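Local coordinates for uncharacterized protein Atu1872 (Agrobacterium tumefaciens, PDB 2QNT), which is of unknown function but is related to the glyoxalase/bleomycin resistance/dioxygenase family, at residues Pro14-Tyr26 / Phe112-Val124. Sequence-based numbering, arbitrary orientation.
Sequences PFVRDINRSKSFY and FRFYDPDGHAIEV
Asp118 grips Arg17 and His120 grips Phe15, fastening turn 116-119 and the residue after it to the end of strand 7-16 and the loop beyond. Asp118 OD1 takes the backbone N-H of Arg17 on its syn side, well out of the carboxylate plane, with N and OD1 2.8 Å apart. Asp118 OD1 also forms a salt bridge with Arg21 NH2 at 3.2 Å, weak as a hydrogen bond. His120 NE2 donates an almost straight bond (173°) to Phe15 O, 2.8 Å away and close to the imidazole plane. Pro14 CB lies over one face of that ring, a CH-pi contact.

Tyr26 OH donates to Asp116 OD2 at 2.7 Å, on the anti side. Asp116 OD1 accepts from Asp118 N and His120 N, from opposite faces of its carboxylate; the first bond closes an Asx turn. Two waters link Ser22 OG with Asp118 OD2.

Apolar packing continues along helix 19-29. Phe25 extends from the helix with chi1 at 177°, which lays one ring face on Pro117; Pro117 CD sits over the centre of that face, 3.5 Å from the centroid, a CH-pi contact. Phe114 and Ile122 approach the ring edge. Ile122 CD1 also touches Tyr26 CE2.

The contact joins the two four-stranded sheets, each of strand order 1-4-3-2, consistent with the paired beta-alpha-beta-beta-beta modules of the glyoxalase fold.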
ATOM      1  N   PRO A  14      -1.926   1.044  -5.482  1.00  8.57           N
ATOM      2  CA  PRO A  14      -2.643   2.301  -5.676  1.00  8.51           C
ATOM      3  C   PRO A  14      -3.196   2.392  -7.082  1.00  8.73           C
ATOM      4  O   PRO A  14      -2.540   1.983  -8.056  1.00  8.81           O
ATOM      5  CB  PRO A  14      -1.591   3.375  -5.418  1.00  8.85           C
ATOM      6  CG  PRO A  14      -0.440   2.664  -4.810  1.00 12.27           C
ATOM      7  CD  PRO A  14      -0.509   1.247  -5.134  1.00  8.86           C
ATOM      8  N   PHE A  15      -4.384   2.979  -7.187  1.00  8.25           N
ATOM      9  CA  PHE A  15      -5.023   3.205  -8.482  1.00  8.18           C
ATOM     10  C   PHE A  15      -4.522   4.511  -9.069  1.00  8.30           C
ATOM     11  O   PHE A  15      -4.321   5.494  -8.370  1.00  8.57           O
ATOM     12  CB  PHE A  15      -6.518   3.336  -8.327  1.00  8.14           C
ATOM     13  CG  PHE A  15      -7.247   2.080  -7.857  1.00  8.70           C
ATOM     14  CD1 PHE A  15      -6.579   0.909  -7.523  1.00  8.95           C
ATOM     15  CD2 PHE A  15      -8.612   2.129  -7.659  1.00  9.37           C
ATOM     16  CE1 PHE A  15      -7.282  -0.214  -7.047  1.00  9.90           C
ATOM     17  CE2 PHE A  15      -9.302   0.992  -7.174  1.00  9.11           C
ATOM     18  CZ  PHE A  15      -8.626  -0.144  -6.875  1.00  9.89           C
ATOM     19  N   VAL A  16      -4.282   4.506 -10.372  1.00  8.37           N
ATOM     20  CA  VAL A  16      -3.766   5.689 -11.083  1.00  8.96           C
ATOM     21  C   VAL A  16      -4.590   5.972 -12.324  1.00  9.27           C
ATOM     22  O   VAL A  16      -5.144   5.064 -12.938  1.00  9.49           O
ATOM     23  CB  VAL A  16      -2.247   5.552 -11.418  1.00  8.54           C
ATOM     24  CG1 VAL A  16      -1.460   5.268 -10.129  1.00  9.45           C
ATOM     25  CG2 VAL A  16      -1.977   4.470 -12.475  1.00  9.75           C
ATOM     26  N   ARG A  17      -4.689   7.246 -12.696  1.00  9.51           N
ATOM     27  CA  ARG A  17      -5.485   7.641 -13.866  1.00 11.12           C
ATOM     28  C   ARG A  17      -4.772   7.334 -15.185  1.00 11.06           C
ATOM     29  O   ARG A  17      -5.425   6.988 -16.180  1.00 11.81           O
ATOM     30  CB  ARG A  17      -5.840   9.128 -13.784  1.00 12.50           C
ATOM     31  CG  ARG A  17      -6.901   9.620 -14.703  1.00 14.76           C
ATOM     32  CD  ARG A  17      -7.162  11.118 -14.468  0.30 13.88           C
ATOM     33  NE  ARG A  17      -8.129  11.346 -13.387  0.30 16.03           N
ATOM     34  CZ  ARG A  17      -8.328  12.517 -12.776  0.30 16.29           C
ATOM     35  NH1 ARG A  17      -7.624  13.591 -13.114  0.30 16.47           N
ATOM     36  NH2 ARG A  17      -9.235  12.615 -11.808  0.30 16.01           N
ATOM     37  N   ASP A  18      -3.449   7.414 -15.184  1.00 13.56           N
ATOM     38  CA  ASP A  18      -2.655   7.316 -16.415  1.00 13.62           C
ATOM     39  C   ASP A  18      -1.416   6.511 -16.056  1.00 14.53           C
ATOM     40  O   ASP A  18      -0.551   6.987 -15.332  1.00 15.05           O
ATOM     41  CB  ASP A  18      -2.312   8.736 -16.906  1.00 14.59           C
ATOM     42  CG  ASP A  18      -1.568   8.759 -18.212  1.00 15.40           C
ATOM     43  OD1 ASP A  18      -0.597   8.025 -18.417  1.00 18.05           O
ATOM     44  OD2 ASP A  18      -1.971   9.553 -19.074  1.00 22.15           O
ATOM     45  N   ILE A  19      -1.350   5.271 -16.524  1.00 15.02           N
ATOM     46  CA  ILE A  19      -0.239   4.390 -16.176  1.00 14.88           C
ATOM     47  C   ILE A  19       1.113   4.903 -16.703  1.00 15.54           C
ATOM     48  O   ILE A  19       2.128   4.804 -16.028  1.00 15.95           O
ATOM     49  CB  ILE A  19      -0.522   2.928 -16.640  1.00 14.89           C
ATOM     50  CG1 ILE A  19       0.316   1.916 -15.853  1.00 16.52           C
ATOM     51  CG2 ILE A  19      -0.373   2.758 -18.165  1.00 14.51           C
ATOM     52  CD1 ILE A  19      -0.055   1.772 -14.375  1.00 13.17           C
ATOM     53  N   ASN A  20       1.124   5.509 -17.872  1.00 15.44           N
ATOM     54  CA  ASN A  20       2.380   6.047 -18.378  1.00 15.80           C
ATOM     55  C   ASN A  20       2.926   7.207 -17.552  1.00 15.34           C
ATOM     56  O   ASN A  20       4.129   7.246 -17.244  1.00 16.68           O
ATOM     57  CB  ASN A  20       2.202   6.398 -19.859  1.00 16.06           C
ATOM     58  CG  ASN A  20       1.871   5.171 -20.687  1.00 20.33           C
ATOM     59  OD1 ASN A  20       2.429   4.097 -20.455  1.00 23.49           O
ATOM     60  ND2 ASN A  20       0.937   5.309 -21.627  1.00 25.86           N
ATOM     61  N   ARG A  21       2.051   8.124 -17.151  1.00 15.65           N
ATOM     62  CA  ARG A  21       2.381   9.260 -16.282  0.50 15.68           C
ATOM     63  C   ARG A  21       2.984   8.745 -14.983  1.00 15.41           C
ATOM     64  O   ARG A  21       4.019   9.187 -14.515  1.00 15.56           O
ATOM     65  CB  ARG A  21       1.081  10.034 -15.993  0.50 15.54           C
ATOM     66  CG  ARG A  21       1.091  11.065 -14.869  0.50 16.70           C
ATOM     67  CD  ARG A  21      -0.162  11.998 -14.900  0.50 16.44           C
ATOM     68  NE  ARG A  21      -1.317  11.473 -14.147  0.50 15.21           N
ATOM     69  CZ  ARG A  21      -2.143  12.218 -13.415  0.50 15.94           C
ATOM     70  NH1 ARG A  21      -1.992  13.541 -13.345  0.50 15.52           N
ATOM     71  NH2 ARG A  21      -3.127  11.642 -12.720  0.50 15.99           N
ATOM     72  N   SER A  22       2.281   7.804 -14.376  0.50 15.10           N
ATOM     73  CA  SER A  22       2.726   7.245 -13.115  0.50 14.96           C
ATOM     74  C   SER A  22       4.018   6.462 -13.264  0.50 15.31           C
ATOM     75  O   SER A  22       4.981   6.695 -12.506  0.50 14.77           O
ATOM     76  CB  SER A  22       1.626   6.377 -12.525  0.50 14.94           C
ATOM     77  OG  SER A  22       0.482   7.169 -12.279  0.50 13.01           O
ATOM     78  N   LYS A  23       4.061   5.567 -14.251  1.00 15.79           N
ATOM     79  CA  LYS A  23       5.255   4.742 -14.466  1.00 16.50           C
ATOM     80  C   LYS A  23       6.509   5.626 -14.591  1.00 16.02           C
ATOM     81  O   LYS A  23       7.542   5.374 -13.967  1.00 16.28           O
ATOM     82  CB  LYS A  23       5.071   3.873 -15.706  1.00 18.38           C
ATOM     83  CG  LYS A  23       6.265   3.049 -16.134  1.00 18.48           C
ATOM     84  CD  LYS A  23       5.842   2.046 -17.188  1.00 18.88           C
ATOM     85  CE  LYS A  23       5.580   2.731 -18.517  1.00 20.21           C
ATOM     86  NZ  LYS A  23       5.391   1.742 -19.609  1.00 18.51           N
ATOM     87  N   SER A  24       6.379   6.670 -15.415  1.00 15.90           N
ATOM     88  CA  SER A  24       7.472   7.602 -15.650  0.50 15.70           C
ATOM     89  C   SER A  24       7.853   8.359 -14.367  1.00 16.06           C
ATOM     90  O   SER A  24       9.012   8.577 -14.086  1.00 16.49           O
ATOM     91  CB  SER A  24       7.111   8.583 -16.763  0.50 15.86           C
ATOM     92  OG  SER A  24       6.922   7.915 -17.998  0.50 15.77           O
ATOM     93  N   PHE A  25       6.861   8.759 -13.577  1.00 15.85           N
ATOM     94  CA  PHE A  25       7.135   9.402 -12.294  1.00 15.73           C
ATOM     95  C   PHE A  25       7.942   8.488 -11.356  1.00 16.60           C
ATOM     96  O   PHE A  25       8.998   8.884 -10.821  1.00 16.33           O
ATOM     97  CB  PHE A  25       5.808   9.769 -11.641  1.00 17.04           C
ATOM     98  CG  PHE A  25       5.939  10.382 -10.283  1.00 16.09           C
ATOM     99  CD1 PHE A  25       6.180  11.718 -10.164  1.00 17.36           C
ATOM    100  CD2 PHE A  25       5.796   9.634  -9.137  1.00 16.29           C
ATOM    101  CE1 PHE A  25       6.281  12.312  -8.932  1.00 18.80           C
ATOM    102  CE2 PHE A  25       5.931  10.225  -7.904  1.00 16.66           C
ATOM    103  CZ  PHE A  25       6.143  11.573  -7.814  1.00 17.21           C
ATOM    104  N   TYR A  26       7.437   7.273 -11.136  1.00 15.84           N
ATOM    105  CA  TYR A  26       8.087   6.368 -10.163  1.00 15.45           C
ATOM    106  C   TYR A  26       9.452   5.900 -10.632  1.00 15.55           C
ATOM    107  O   TYR A  26      10.384   5.777  -9.828  1.00 15.43           O
ATOM    108  CB  TYR A  26       7.153   5.201  -9.783  1.00 14.69           C
ATOM    109  CG  TYR A  26       6.059   5.610  -8.831  1.00 13.73           C
ATOM    110  CD1 TYR A  26       4.754   5.824  -9.245  1.00 13.35           C
ATOM    111  CD2 TYR A  26       6.354   5.803  -7.507  1.00 14.41           C
ATOM    112  CE1 TYR A  26       3.779   6.204  -8.364  1.00 12.97           C
ATOM    113  CE2 TYR A  26       5.406   6.185  -6.604  1.00 13.96           C
ATOM    114  CZ  TYR A  26       4.093   6.395  -7.016  1.00 13.64           C
ATOM    115  OH  TYR A  26       3.153   6.777  -6.068  1.00 12.74           O
ATOM    116  N   PHE A 112      11.043  13.584   3.878  1.00  8.55           N
ATOM    117  CA  PHE A 112      10.187  14.544   3.194  1.00  8.70           C
ATOM    118  C   PHE A 112       8.965  13.834   2.667  1.00  8.38           C
ATOM    119  O   PHE A 112       8.959  12.624   2.517  1.00  9.41           O
ATOM    120  CB  PHE A 112      10.934  15.338   2.104  1.00  8.49           C
ATOM    121  CG  PHE A 112      11.470  14.547   0.932  1.00  8.65           C
ATOM    122  CD1 PHE A 112      10.899  14.688  -0.334  1.00 10.33           C
ATOM    123  CD2 PHE A 112      12.610  13.791   1.048  1.00  9.98           C
ATOM    124  CE1 PHE A 112      11.439  14.048  -1.442  1.00  9.84           C
ATOM    125  CE2 PHE A 112      13.151  13.159  -0.072  1.00 10.14           C
ATOM    126  CZ  PHE A 112      12.547  13.285  -1.299  1.00  9.49           C
ATOM    127  N   ARG A 113       7.899  14.594   2.423  1.00  8.48           N
ATOM    128  CA  ARG A 113       6.612  14.014   2.023  1.00  8.66           C
ATOM    129  C   ARG A 113       6.033  14.855   0.889  1.00  9.27           C
ATOM    130  O   ARG A 113       6.246  16.075   0.828  1.00  8.61           O
ATOM    131  CB  ARG A 113       5.660  13.945   3.197  1.00  9.46           C
ATOM    132  CG  ARG A 113       6.185  13.083   4.346  1.00  9.15           C
ATOM    133  CD  ARG A 113       5.145  12.822   5.420  1.00  9.60           C
ATOM    134  NE  ARG A 113       5.645  11.991   6.526  1.00  8.20           N
ATOM    135  CZ  ARG A 113       6.032  12.458   7.707  1.00  8.14           C
ATOM    136  NH1 ARG A 113       6.037  13.761   7.987  1.00  8.20           N
ATOM    137  NH2 ARG A 113       6.417  11.634   8.672  1.00  9.24           N
ATOM    138  N   PHE A 114       5.328  14.199  -0.031  1.00  9.23           N
ATOM    139  CA  PHE A 114       4.895  14.822  -1.264  1.00  9.35           C
ATOM    140  C   PHE A 114       3.816  13.999  -1.899  1.00  9.42           C
ATOM    141  O   PHE A 114       3.514  12.898  -1.463  1.00  9.99           O
ATOM    142  CB  PHE A 114       6.069  15.018  -2.226  1.00  9.38           C
ATOM    143  CG  PHE A 114       6.828  13.763  -2.540  1.00  9.54           C
ATOM    144  CD1 PHE A 114       6.550  13.031  -3.686  1.00  9.83           C
ATOM    145  CD2 PHE A 114       7.850  13.329  -1.730  1.00 10.08           C
ATOM    146  CE1 PHE A 114       7.247  11.892  -3.981  1.00 10.50           C
ATOM    147  CE2 PHE A 114       8.551  12.174  -2.040  1.00 10.66           C
ATOM    148  CZ  PHE A 114       8.236  11.467  -3.179  1.00 10.88           C
ATOM    149  N   TYR A 115       3.247  14.517  -2.973  1.00  9.60           N
ATOM    150  CA  TYR A 115       2.194  13.820  -3.704  1.00  9.40           C
ATOM    151  C   TYR A 115       2.724  13.179  -4.972  1.00  8.94           C
ATOM    152  O   TYR A 115       3.596  13.747  -5.642  1.00 10.22           O
ATOM    153  CB  TYR A 115       1.097  14.792  -4.119  1.00 10.08           C
ATOM    154  CG  TYR A 115       0.386  15.426  -2.958  1.00  9.79           C
ATOM    155  CD1 TYR A 115      -0.441  14.688  -2.126  1.00 10.36           C
ATOM    156  CD2 TYR A 115       0.592  16.757  -2.650  1.00  9.56           C
ATOM    157  CE1 TYR A 115      -1.091  15.289  -1.042  1.00 11.05           C
ATOM    158  CE2 TYR A 115      -0.030  17.353  -1.580  1.00 11.01           C
ATOM    159  CZ  TYR A 115      -0.874  16.613  -0.776  1.00 10.41           C
ATOM    160  OH  TYR A 115      -1.502  17.208   0.300  1.00 11.19           O
ATOM    161  N   ASP A 116       2.187  12.018  -5.311  1.00  8.47           N
ATOM    162  CA  ASP A 116       2.377  11.460  -6.652  1.00  8.12           C
ATOM    163  C   ASP A 116       1.427  12.131  -7.641  1.00  8.55           C
ATOM    164  O   ASP A 116       0.642  12.989  -7.249  1.00  9.47           O
ATOM    165  CB  ASP A 116       2.363   9.933  -6.622  1.00  8.85           C
ATOM    166  CG  ASP A 116       1.020   9.317  -6.764  1.00  9.38           C
ATOM    167  OD1 ASP A 116      -0.020  10.017  -6.747  1.00  9.42           O
ATOM    168  OD2 ASP A 116       0.963   8.067  -6.948  1.00  9.69           O
ATOM    169  N   PRO A 117       1.537  11.816  -8.936  1.00  8.93           N
ATOM    170  CA  PRO A 117       0.705  12.476  -9.924  1.00  8.82           C
ATOM    171  C   PRO A 117      -0.803  12.343  -9.694  1.00  8.58           C
ATOM    172  O   PRO A 117      -1.561  13.163 -10.212  1.00 10.13           O
ATOM    173  CB  PRO A 117       1.123  11.800 -11.233  1.00  9.50           C
ATOM    174  CG  PRO A 117       2.574  11.467 -10.979  1.00  9.91           C
ATOM    175  CD  PRO A 117       2.563  10.958  -9.565  1.00  9.27           C
ATOM    176  N   ASP A 118      -1.253  11.346  -8.945  1.00  7.95           N
ATOM    177  CA  ASP A 118      -2.670  11.124  -8.677  1.00  8.58           C
ATOM    178  C   ASP A 118      -3.064  11.680  -7.317  1.00  8.63           C
ATOM    179  O   ASP A 118      -4.250  11.592  -6.942  1.00  9.41           O
ATOM    180  CB  ASP A 118      -3.002   9.635  -8.757  1.00  8.81           C
ATOM    181  CG  ASP A 118      -2.943   9.132 -10.160  1.00  9.83           C
ATOM    182  OD1 ASP A 118      -3.997   9.147 -10.833  1.00 11.05           O
ATOM    183  OD2 ASP A 118      -1.834   8.778 -10.607  1.00 10.60           O
ATOM    184  N   GLY A 119      -2.117  12.259  -6.585  1.00  8.01           N
ATOM    185  CA  GLY A 119      -2.398  12.774  -5.268  1.00  7.83           C
ATOM    186  C   GLY A 119      -2.198  11.819  -4.118  1.00  8.27           C
ATOM    187  O   GLY A 119      -2.505  12.173  -2.980  1.00  9.48           O
ATOM    188  N   HIS A 120      -1.657  10.627  -4.368  1.00  8.35           N
ATOM    189  CA  HIS A 120      -1.373   9.727  -3.263  1.00  8.50           C
ATOM    190  C   HIS A 120      -0.222  10.308  -2.449  1.00  8.95           C
ATOM    191  O   HIS A 120       0.695  10.913  -3.029  1.00  9.21           O
ATOM    192  CB  HIS A 120      -0.972   8.320  -3.751  1.00  8.95           C
ATOM    193  CG  HIS A 120      -2.053   7.601  -4.481  1.00  8.75           C
ATOM    194  ND1 HIS A 120      -3.252   7.245  -3.884  1.00  9.94           N
ATOM    195  CD2 HIS A 120      -2.111   7.155  -5.757  1.00  8.80           C
ATOM    196  CE1 HIS A 120      -3.982   6.596  -4.772  1.00  8.81           C
ATOM    197  NE2 HIS A 120      -3.316   6.529  -5.917  1.00  8.11           N
ATOM    198  N   ALA A 121      -0.224  10.136  -1.130  1.00  8.43           N
ATOM    199  CA  ALA A 121       0.783  10.689  -0.255  1.00  8.88           C
ATOM    200  C   ALA A 121       1.964   9.744  -0.174  1.00  8.57           C
ATOM    201  O   ALA A 121       1.804   8.537   0.100  1.00  9.00           O
ATOM    202  CB  ALA A 121       0.185  10.957   1.130  1.00 10.25           C
ATOM    203  N   ILE A 122       3.153  10.297  -0.408  0.50  8.89           N
ATOM    204  CA  ILE A 122       4.422   9.577  -0.350  0.50  9.10           C
ATOM    205  C   ILE A 122       5.383  10.192   0.648  0.50  9.24           C
ATOM    206  O   ILE A 122       5.529  11.415   0.723  0.50  8.82           O
ATOM    207  CB  ILE A 122       5.155   9.601  -1.707  0.50  8.86           C
ATOM    208  CG1 ILE A 122       4.400   8.774  -2.743  0.50  9.87           C
ATOM    209  CG2 ILE A 122       6.579   9.061  -1.560  0.50  9.28           C
ATOM    210  CD1 ILE A 122       4.870   9.020  -4.148  0.50  9.89           C
ATOM    211  N   GLU A 123       6.071   9.324   1.373  1.00  8.85           N
ATOM    212  CA  GLU A 123       7.172   9.734   2.247  1.00  8.76           C
ATOM    213  C   GLU A 123       8.426   9.059   1.777  1.00  8.58           C
ATOM    214  O   GLU A 123       8.412   7.869   1.484  1.00  9.30           O
ATOM    215  CB  GLU A 123       6.864   9.318   3.692  1.00  8.61           C
ATOM    216  CG  GLU A 123       8.018   9.608   4.648  1.00  8.58           C
ATOM    217  CD  GLU A 123       7.718   9.299   6.073  1.00  9.25           C
ATOM    218  OE1 GLU A 123       6.535   9.307   6.461  1.00  9.42           O
ATOM    219  OE2 GLU A 123       8.713   9.016   6.777  1.00 10.69           O
ATOM    220  N   VAL A 124       9.511   9.847   1.728  1.00  8.98           N
ATOM    221  CA  VAL A 124      10.855   9.328   1.525  1.00  8.41           C
ATOM    222  C   VAL A 124      11.657   9.707   2.747  1.00  9.21           C
ATOM    223  O   VAL A 124      11.876  10.884   3.013  1.00  9.50           O
ATOM    224  CB  VAL A 124      11.491   9.843   0.230  1.00  8.19           C
ATOM    225  CG1 VAL A 124      12.958   9.417   0.130  1.00  9.31           C
ATOM    226  CG2 VAL A 124      10.703   9.409  -0.997  1.00  9.28           C
TER
HETATM  227  O   HOH W   1      -1.609   8.831 -13.283  1.00 17.86           O
HETATM  228  O   HOH W   2       0.630   8.145  -9.744  1.00 17.48           O